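Local atomic coordinates of cocosin 1 acidic chain (Cocos nucifera, PDB entry 5WPW), a protein that serves as a seed storage protein of coconut, a nutrient reservoir of the 11S globulin family that assembles into hexamers. Residues P13-R18 and T24-E29; T138-S143 and R151-F156; L62-Q67 and Q359-K364. The protein carries 2 engineered substitutions. All blocks are in the same frame, centred on the assembly; numbering follows the deposited sequence.

Contacts 1 and 2 lie in the first of the two cupin domains, and contact 3 joins that domain to the second. All three reach one antiparallel sheet: contact 1 at its outer hairpin, contact 2 where the chain leaves strand 134-140, contact 3 on the neighbouring strand 61-67. Between centres, contacts 1 and 2 are about 14 Å apart and contact 3 about 17 Å from each. Contacts 1 and 2 meet through Glu29 and the backbone of His153; contact 3 touches contact 2, where Leu62 and Val139 pair, but not contact 1. Along the chain contact 1 closes first, and contact 2 falls between the two halves of contact 3. They thus run from the domain's edge to its junction with the second.

Contact 1 of 3, residues P13-R18 and T24-E29; sequences PTRTVR and TDYFDE
Arg15 and Val17 pair with Tyr26 and Thr24 in an antiparallel beta hairpin at the border of the first cupin domain's sheet, where strand 15-19 is outermost within the chain and strand 22-26 lies against strand 40-46. Val17 and Thr24 exchange two backbone hydrogen bonds. Tyr26 N reaches Arg15 O at 2.9 Å in an almost straight bond, whereas Tyr26 O bonds to the residue before Arg15: it takes both Thr14 N, at 2.8 Å, and Thr14 OG1, at 3.2 Å, from opposite faces of its plane. Thr14 and Arg15 thus both face Tyr26, a classic beta bulge. Thr14 OG1 can double the grip because it sits between its own backbone N and carbonyl carbon (chi1 57°).

On one face of the hairpin the Arg15 guanidinium lies flat over the Tyr26 ring, planes 2° apart and CZ 4.5 Å from the ring centroid, a cation-pi stack. Val17 CG2 meets the same ring obliquely at CE1. Arg15 NE bonds to Gln164 O and Tyr26 OH to Gln162 NE2, which ties both partners of the stack to the end of strand 161-163. On the other face Thr16 and Asp25 stand side by side, with only a weak hydrogen bond from Thr16 OG1 to Asp25 OD1, and Pro13 CB presses on Asp25 CB at 3.4 Å. Farther along, Pro13 CD makes a CH-pi contact 4.1 Å from the centroid of the Phe27 ring. One water, 2.9 Å from Val17 O, links that carbonyl to Thr24 OG1, which is also hydrogen-bonded to Glu211 OE2.

Contact 2 of 3, residues T138-S143 and R151-F156; sequences TVLDTS and RSHRQF
Leu140, Thr142 and Ser143 meet Arg151, Ser152 and His153 in the loop that carries the chain of the first cupin domain from strand 134-140, in one sheet of the barrel, towards strand 155-157 in the other. An inverse gamma turn centred on Asp141 bends the chain as it leaves the first strand, and the returning segment runs back roughly antiparallel to it, without a backbone hydrogen bond between the two.

The inner end is a CH-pi contact. Leu140 CD1 sits squarely over the middle of the His153 imidazole, 3.6 Å from its centroid and 8° off the ring normal. CD2 of the same leucine lies on the same side of the ring, out past the rim, 3.5 Å from His153 NE2. The ring comes under these methyls because His153 CG points anti to its backbone N (chi1 180°), and NE2 is hydrogen-bonded to Ser57 OG on strand 50-57. His153 N donates to Glu29 OE1, in the loop that follows the hairpin of contact 1.

Midway, the Thr142 methyl CG2 lies against the backbone of the returning segment, 3.6 Å from Ser152 C, while Thr142 OG1 makes a weak hydrogen bond to Gly38 O. At the more exposed outer end, the Arg151 chain bends at both chi2 and chi3, which brings CD within 3.1 Å of Ser143 OG and turns the edge of the guanidinium to the same hydroxyl. NH1, which also donates to Arg35 O, reaches Ser143 OG at 3.2 Å with an N-H...O angle of 173°, the oxygen lying in the guanidinium plane.

Contact 3 of 3, residues L62-Q67 and Q359-K364; sequences LVYIVQ and QLVSIK
The backbones of 62-67 and 359-364 run in opposing directions without a hydrogen bond between them, Leu62 facing Ile363 at 7.7 Å between CA atoms and Tyr64 facing Val361 at 8.0 Å. The strands belong to two different sheets that meet through apolar side chains, and they join the two cupin domains of the bicupin fold shared by 11S globulins: strand 61-67 lies in the sheet of the first domain, strand 357-364 in that of the second. Leu62 and Tyr64 from one strand, Val361 and Ile363 from the other, point into the interface; all four are buried and meet through apolar atoms.

Tyr64 lays its ring across the isopropyl group of Val361. Val361 CG2 stands 3.9 Å above the ring plane, displaced towards the rim beside CG and CD1, in a CH-pi contact 4.1 Å from the centroid. The second methyl, CG1, comes to the same face by its CD2 edge, 3.8 Å from Tyr64 CD2, so both branches of the valine are engaged. That fork follows from chi1 of 52°, which sets CG1 between the backbone N and the carbonyl carbon and CG2 anti to the N. Arg290 and Ile254 also touch the Tyr64 side chain, so residues outside the two strands help enclose it.

Beside this pair, Leu62 and Ile363 meet through methyl groups, their side chains slanting across one another. Val139, the backbone partner of Leu62 in strand 134-140, packs on Ile363 as well, and Met286 and Ala288 touch it from the second domain's own side. Leu62 CD1 touches both branches of the isoleucine, 4.1 Å from Ile363 CD1 and 4.1 Å from Ile363 CG2.

Contact 1 of 3, residues P13-R18 and T24-E29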
# COMPACT_ATOMS: atom_id res chain seq x y z
N PRO A 13 -31.77 17.77 19.03
CA PRO A 13 -30.77 18.33 19.96
C PRO A 13 -31.29 18.44 21.38
O PRO A 13 -32.42 18.89 21.62
CB PRO A 13 -30.47 19.70 19.35
CG PRO A 13 -30.67 19.49 17.90
CD PRO A 13 -31.85 18.56 17.79
N THR A 14 -30.45 18.05 22.34
CA THR A 14 -30.81 18.12 23.75
C THR A 14 -30.52 19.49 24.35
O THR A 14 -31.38 20.07 25.02
CB THR A 14 -30.08 17.04 24.56
OG1 THR A 14 -28.66 17.18 24.38
CG2 THR A 14 -30.50 15.66 24.10
N ARG A 15 -29.32 20.02 24.14
CA ARG A 15 -28.97 21.32 24.67
C ARG A 15 -28.58 22.26 23.54
O ARG A 15 -28.13 21.84 22.48
CB ARG A 15 -27.87 21.22 25.74
CG ARG A 15 -26.45 21.37 25.27
CD ARG A 15 -25.54 21.43 26.49
NE ARG A 15 -24.14 21.15 26.20
CZ ARG A 15 -23.66 19.94 25.89
NH1 ARG A 15 -24.48 18.90 25.82
NH2 ARG A 15 -22.36 19.79 25.66
N THR A 16 -28.82 23.55 23.79
CA THR A 16 -28.66 24.61 22.80
C THR A 16 -27.92 25.76 23.47
O THR A 16 -28.38 26.29 24.48
CB THR A 16 -30.03 25.08 22.29
OG1 THR A 16 -30.73 23.98 21.69
CG2 THR A 16 -29.86 26.20 21.27
N VAL A 17 -26.77 26.14 22.91
CA VAL A 17 -25.96 27.22 23.43
C VAL A 17 -26.02 28.37 22.44
O VAL A 17 -25.67 28.21 21.27
CB VAL A 17 -24.51 26.78 23.67
CG1 VAL A 17 -23.67 27.93 24.21
CG2 VAL A 17 -24.47 25.59 24.62
N ARG A 18 -26.49 29.53 22.90
CA ARG A 18 -26.61 30.68 22.01
C ARG A 18 -25.35 31.54 22.09
O ARG A 18 -24.90 31.90 23.18
CB ARG A 18 -27.85 31.52 22.33
CG ARG A 18 -28.20 32.46 21.20
CD ARG A 18 -29.53 33.17 21.39
NE ARG A 18 -30.58 32.71 20.48
CZ ARG A 18 -30.52 32.73 19.15
NH1 ARG A 18 -31.55 32.28 18.44
NH2 ARG A 18 -29.44 33.17 18.51
N THR A 24 -25.48 26.78 18.53
CA THR A 24 -24.97 25.42 18.38
C THR A 24 -25.89 24.46 19.12
O THR A 24 -26.05 24.59 20.34
CB THR A 24 -23.54 25.31 18.92
OG1 THR A 24 -22.71 26.31 18.31
CG2 THR A 24 -22.97 23.93 18.62
N ASP A 25 -26.47 23.51 18.39
CA ASP A 25 -27.36 22.50 18.96
C ASP A 25 -26.57 21.22 19.12
O ASP A 25 -25.91 20.78 18.18
CB ASP A 25 -28.56 22.25 18.04
CG ASP A 25 -29.36 23.49 17.80
OD1 ASP A 25 -29.35 24.36 18.69
OD2 ASP A 25 -29.97 23.61 16.72
N TYR A 26 -26.60 20.63 20.31
CA TYR A 26 -25.87 19.39 20.55
C TYR A 26 -26.84 18.23 20.69
O TYR A 26 -27.75 18.26 21.53
CB TYR A 26 -24.99 19.51 21.80
CG TYR A 26 -23.96 20.63 21.78
CD1 TYR A 26 -24.34 21.94 22.05
CD2 TYR A 26 -22.61 20.38 21.52
CE1 TYR A 26 -23.41 22.98 22.05
CE2 TYR A 26 -21.67 21.41 21.51
CZ TYR A 26 -22.08 22.72 21.78
OH TYR A 26 -21.17 23.77 21.79
N PHE A 27 -26.66 17.19 19.87
CA PHE A 27 -27.31 15.92 20.17
C PHE A 27 -26.56 15.24 21.31
O PHE A 27 -25.39 15.53 21.56
CB PHE A 27 -27.36 15.01 18.95
CG PHE A 27 -28.14 15.56 17.78
CD1 PHE A 27 -27.63 16.57 17.00
CD2 PHE A 27 -29.38 15.01 17.44
CE1 PHE A 27 -28.34 17.06 15.92
CE2 PHE A 27 -30.09 15.49 16.36
CZ PHE A 27 -29.57 16.53 15.60
N ASP A 28 -27.25 14.35 22.02
CA ASP A 28 -26.68 13.79 23.25
C ASP A 28 -25.79 12.60 22.92
O ASP A 28 -26.28 11.51 22.62
CB ASP A 28 -27.78 13.38 24.24
CG ASP A 28 -27.21 12.78 25.52
OD1 ASP A 28 -26.00 12.97 25.79
OD2 ASP A 28 -27.96 12.11 26.25
N GLU A 29 -24.47 12.79 23.02
CA GLU A 29 -23.54 11.72 22.70
C GLU A 29 -23.59 10.58 23.70
O GLU A 29 -22.99 9.53 23.45
CB GLU A 29 -22.12 12.29 22.60
CG GLU A 29 -21.72 13.18 23.77
CD GLU A 29 -20.20 13.33 23.91
OE1 GLU A 29 -19.54 13.83 22.96
OE2 GLU A 29 -19.66 12.95 24.97
O HOH W 1 -22.99 28.52 20.16

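Contact 2 of 3, residues T138-S143 and R151-F156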
# COMPACT_ATOMS: atom_id res chain seq x y z
N THR A 138 -22.72 18.43 11.68
CA THR A 138 -21.40 17.85 11.86
C THR A 138 -21.48 16.52 12.60
O THR A 138 -22.10 16.44 13.66
CB THR A 138 -20.52 18.80 12.66
OG1 THR A 138 -20.20 19.92 11.85
CG2 THR A 138 -19.25 18.09 13.11
N VAL A 139 -20.83 15.49 12.05
CA VAL A 139 -20.72 14.19 12.72
C VAL A 139 -19.24 13.95 13.01
O VAL A 139 -18.41 14.00 12.09
CB VAL A 139 -21.31 13.05 11.86
CG1 VAL A 139 -21.25 11.74 12.61
CG2 VAL A 139 -22.76 13.34 11.44
N LEU A 140 -18.91 13.78 14.29
CA LEU A 140 -17.53 13.57 14.74
C LEU A 140 -17.34 12.10 15.12
O LEU A 140 -18.10 11.56 15.94
CB LEU A 140 -17.22 14.45 15.95
CG LEU A 140 -17.16 15.98 15.79
CD1 LEU A 140 -18.16 16.66 16.70
CD2 LEU A 140 -15.72 16.43 16.11
N ASP A 141 -16.33 11.44 14.55
CA ASP A 141 -16.14 10.01 14.85
C ASP A 141 -15.21 9.90 16.05
O ASP A 141 -14.00 9.84 15.91
CB ASP A 141 -15.61 9.26 13.64
CG ASP A 141 -15.54 7.75 13.88
OD1 ASP A 141 -15.94 7.28 14.96
OD2 ASP A 141 -15.09 7.02 12.96
N THR A 142 -15.78 9.89 17.25
CA THR A 142 -14.99 9.83 18.47
C THR A 142 -14.50 8.42 18.78
O THR A 142 -13.71 8.26 19.73
CB THR A 142 -15.82 10.36 19.63
OG1 THR A 142 -17.08 9.68 19.66
CG2 THR A 142 -16.10 11.87 19.43
N SER A 143 -14.96 7.42 18.04
CA SER A 143 -14.42 6.06 18.08
C SER A 143 -13.29 5.85 17.09
O SER A 143 -12.67 4.77 17.08
CB SER A 143 -15.54 5.06 17.77
OG SER A 143 -16.28 4.80 18.94
N ARG A 151 -13.69 8.48 24.46
CA ARG A 151 -14.73 8.40 23.44
C ARG A 151 -15.79 9.49 23.66
O ARG A 151 -16.97 9.22 23.87
CB ARG A 151 -15.38 7.02 23.43
CG ARG A 151 -14.70 5.95 22.59
CD ARG A 151 -15.75 4.96 22.00
NE ARG A 151 -16.87 4.73 22.91
CZ ARG A 151 -18.11 4.36 22.54
NH1 ARG A 151 -18.41 4.17 21.27
NH2 ARG A 151 -19.05 4.19 23.47
N SER A 152 -15.34 10.74 23.64
CA SER A 152 -16.26 11.87 23.68
C SER A 152 -15.63 12.98 22.87
O SER A 152 -14.43 12.95 22.59
CB SER A 152 -16.53 12.33 25.12
OG SER A 152 -15.51 13.20 25.60
N HIS A 153 -16.45 13.96 22.48
CA HIS A 153 -15.98 15.10 21.70
C HIS A 153 -15.26 16.10 22.60
O HIS A 153 -15.89 16.78 23.41
CB HIS A 153 -17.14 15.81 21.01
CG HIS A 153 -16.70 16.99 20.21
ND1 HIS A 153 -17.50 18.10 20.00
CD2 HIS A 153 -15.53 17.25 19.59
CE1 HIS A 153 -16.85 18.97 19.26
NE2 HIS A 153 -15.64 18.49 19.00
N ARG A 154 -13.94 16.20 22.46
CA ARG A 154 -13.15 17.21 23.15
C ARG A 154 -12.80 18.29 22.12
O ARG A 154 -12.05 18.02 21.17
CB ARG A 154 -11.88 16.63 23.77
CG ARG A 154 -11.98 15.20 24.36
CD ARG A 154 -12.17 15.16 25.88
NE ARG A 154 -11.20 15.99 26.61
CZ ARG A 154 -10.26 15.54 27.44
NH1 ARG A 154 -10.12 14.24 27.69
NH2 ARG A 154 -9.46 16.41 28.05
N GLN A 155 -13.32 19.49 22.33
CA GLN A 155 -13.03 20.65 21.49
C GLN A 155 -12.08 21.60 22.21
O GLN A 155 -12.31 21.96 23.36
CB GLN A 155 -14.32 21.39 21.12
CG GLN A 155 -14.21 22.20 19.85
CD GLN A 155 -15.10 23.43 19.85
OE1 GLN A 155 -15.61 23.84 20.89
NE2 GLN A 155 -15.29 24.03 18.68
N PHE A 156 -11.02 22.00 21.51
CA PHE A 156 -9.96 22.86 22.02
C PHE A 156 -10.05 24.18 21.28
O PHE A 156 -9.67 24.27 20.11
CB PHE A 156 -8.57 22.23 21.82
CG PHE A 156 -8.37 20.91 22.54
CD1 PHE A 156 -9.01 19.76 22.12
CD2 PHE A 156 -7.50 20.83 23.63
CE1 PHE A 156 -8.79 18.54 22.79
CE2 PHE A 156 -7.28 19.64 24.29
CZ PHE A 156 -7.92 18.49 23.88

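Contact 3 of 3, residues L62-Q67 and Q359-K364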
# COMPACT_ATOMS: atom_id res chain seq x y z
N LEU A 62 -17.03 15.02 9.51
CA LEU A 62 -17.60 15.47 8.25
C LEU A 62 -18.66 16.49 8.60
O LEU A 62 -19.44 16.27 9.53
CB LEU A 62 -18.27 14.33 7.47
CG LEU A 62 -17.37 13.22 6.92
CD1 LEU A 62 -18.18 12.41 5.93
CD2 LEU A 62 -16.13 13.82 6.29
N VAL A 63 -18.62 17.63 7.90
CA VAL A 63 -19.62 18.69 8.03
C VAL A 63 -20.46 18.70 6.76
O VAL A 63 -19.91 18.71 5.65
CB VAL A 63 -18.95 20.06 8.24
CG1 VAL A 63 -20.02 21.13 8.48
CG2 VAL A 63 -17.95 19.99 9.39
N TYR A 64 -21.78 18.69 6.90
CA TYR A 64 -22.65 18.88 5.75
C TYR A 64 -23.30 20.26 5.83
O TYR A 64 -23.94 20.57 6.83
CB TYR A 64 -23.74 17.81 5.66
CG TYR A 64 -24.66 17.98 4.45
CD1 TYR A 64 -24.20 17.74 3.16
CD2 TYR A 64 -25.98 18.39 4.61
CE1 TYR A 64 -25.04 17.90 2.05
CE2 TYR A 64 -26.82 18.55 3.52
CZ TYR A 64 -26.34 18.31 2.25
OH TYR A 64 -27.19 18.48 1.18
N ILE A 65 -23.16 21.05 4.76
CA ILE A 65 -23.77 22.38 4.67
C ILE A 65 -25.22 22.19 4.20
O ILE A 65 -25.47 21.99 3.02
CB ILE A 65 -23.00 23.32 3.75
CG1 ILE A 65 -21.51 23.38 4.10
CG2 ILE A 65 -23.60 24.78 3.79
CD1 ILE A 65 -21.28 23.77 5.48
N VAL A 66 -26.15 22.21 5.16
CA VAL A 66 -27.58 22.15 4.86
C VAL A 66 -28.04 23.41 4.13
O VAL A 66 -28.90 23.36 3.24
CB VAL A 66 -28.37 21.93 6.16
CG1 VAL A 66 -29.90 21.97 5.89
CG2 VAL A 66 -28.00 20.60 6.82
N GLN A 67 -27.50 24.56 4.50
CA GLN A 67 -28.00 25.83 4.00
C GLN A 67 -26.88 26.86 4.07
O GLN A 67 -26.07 26.82 4.98
CB GLN A 67 -29.20 26.27 4.84
CG GLN A 67 -29.93 27.52 4.37
CD GLN A 67 -30.92 27.99 5.42
OE1 GLN A 67 -32.05 27.51 5.49
NE2 GLN A 67 -30.49 28.91 6.27
N GLN A 359 -35.95 14.03 1.78
CA GLN A 359 -34.53 14.24 1.50
C GLN A 359 -33.68 14.03 2.75
O GLN A 359 -34.03 14.50 3.84
CB GLN A 359 -34.23 15.65 0.96
CG GLN A 359 -35.06 16.05 -0.25
CD GLN A 359 -36.21 16.97 0.14
OE1 GLN A 359 -36.01 17.94 0.86
NE2 GLN A 359 -37.41 16.64 -0.33
N LEU A 360 -32.55 13.35 2.60
CA LEU A 360 -31.70 13.18 3.76
C LEU A 360 -30.24 13.18 3.33
O LEU A 360 -29.89 13.11 2.15
CB LEU A 360 -32.05 11.90 4.52
CG LEU A 360 -32.08 10.69 3.60
CD1 LEU A 360 -30.80 9.81 3.65
CD2 LEU A 360 -33.32 9.87 3.89
N VAL A 361 -29.39 13.33 4.33
CA VAL A 361 -27.96 13.12 4.20
C VAL A 361 -27.58 12.09 5.25
O VAL A 361 -28.05 12.15 6.40
CB VAL A 361 -27.16 14.43 4.38
CG1 VAL A 361 -27.56 15.14 5.66
CG2 VAL A 361 -25.66 14.14 4.37
N SER A 362 -26.80 11.10 4.84
CA SER A 362 -26.33 10.11 5.78
C SER A 362 -24.82 10.22 5.87
O SER A 362 -24.16 10.47 4.87
CB SER A 362 -26.71 8.69 5.36
OG SER A 362 -28.12 8.53 5.42
N ILE A 363 -24.31 10.07 7.08
CA ILE A 363 -22.88 9.97 7.33
C ILE A 363 -22.61 8.56 7.84
O ILE A 363 -23.26 8.11 8.78
CB ILE A 363 -22.39 10.99 8.36
CG1 ILE A 363 -22.74 12.43 7.94
CG2 ILE A 363 -20.87 10.79 8.64
CD1 ILE A 363 -22.18 12.83 6.58
N LYS A 364 -21.65 7.87 7.24
CA LYS A 364 -21.40 6.47 7.55
C LYS A 364 -20.00 6.32 8.11
O LYS A 364 -19.08 7.02 7.67
CB LYS A 364 -21.63 5.59 6.32
CG LYS A 364 -23.07 5.77 5.76
CD LYS A 364 -23.42 4.81 4.61
CE LYS A 364 -24.92 4.93 4.25
NZ LYS A 364 -25.35 3.78 3.39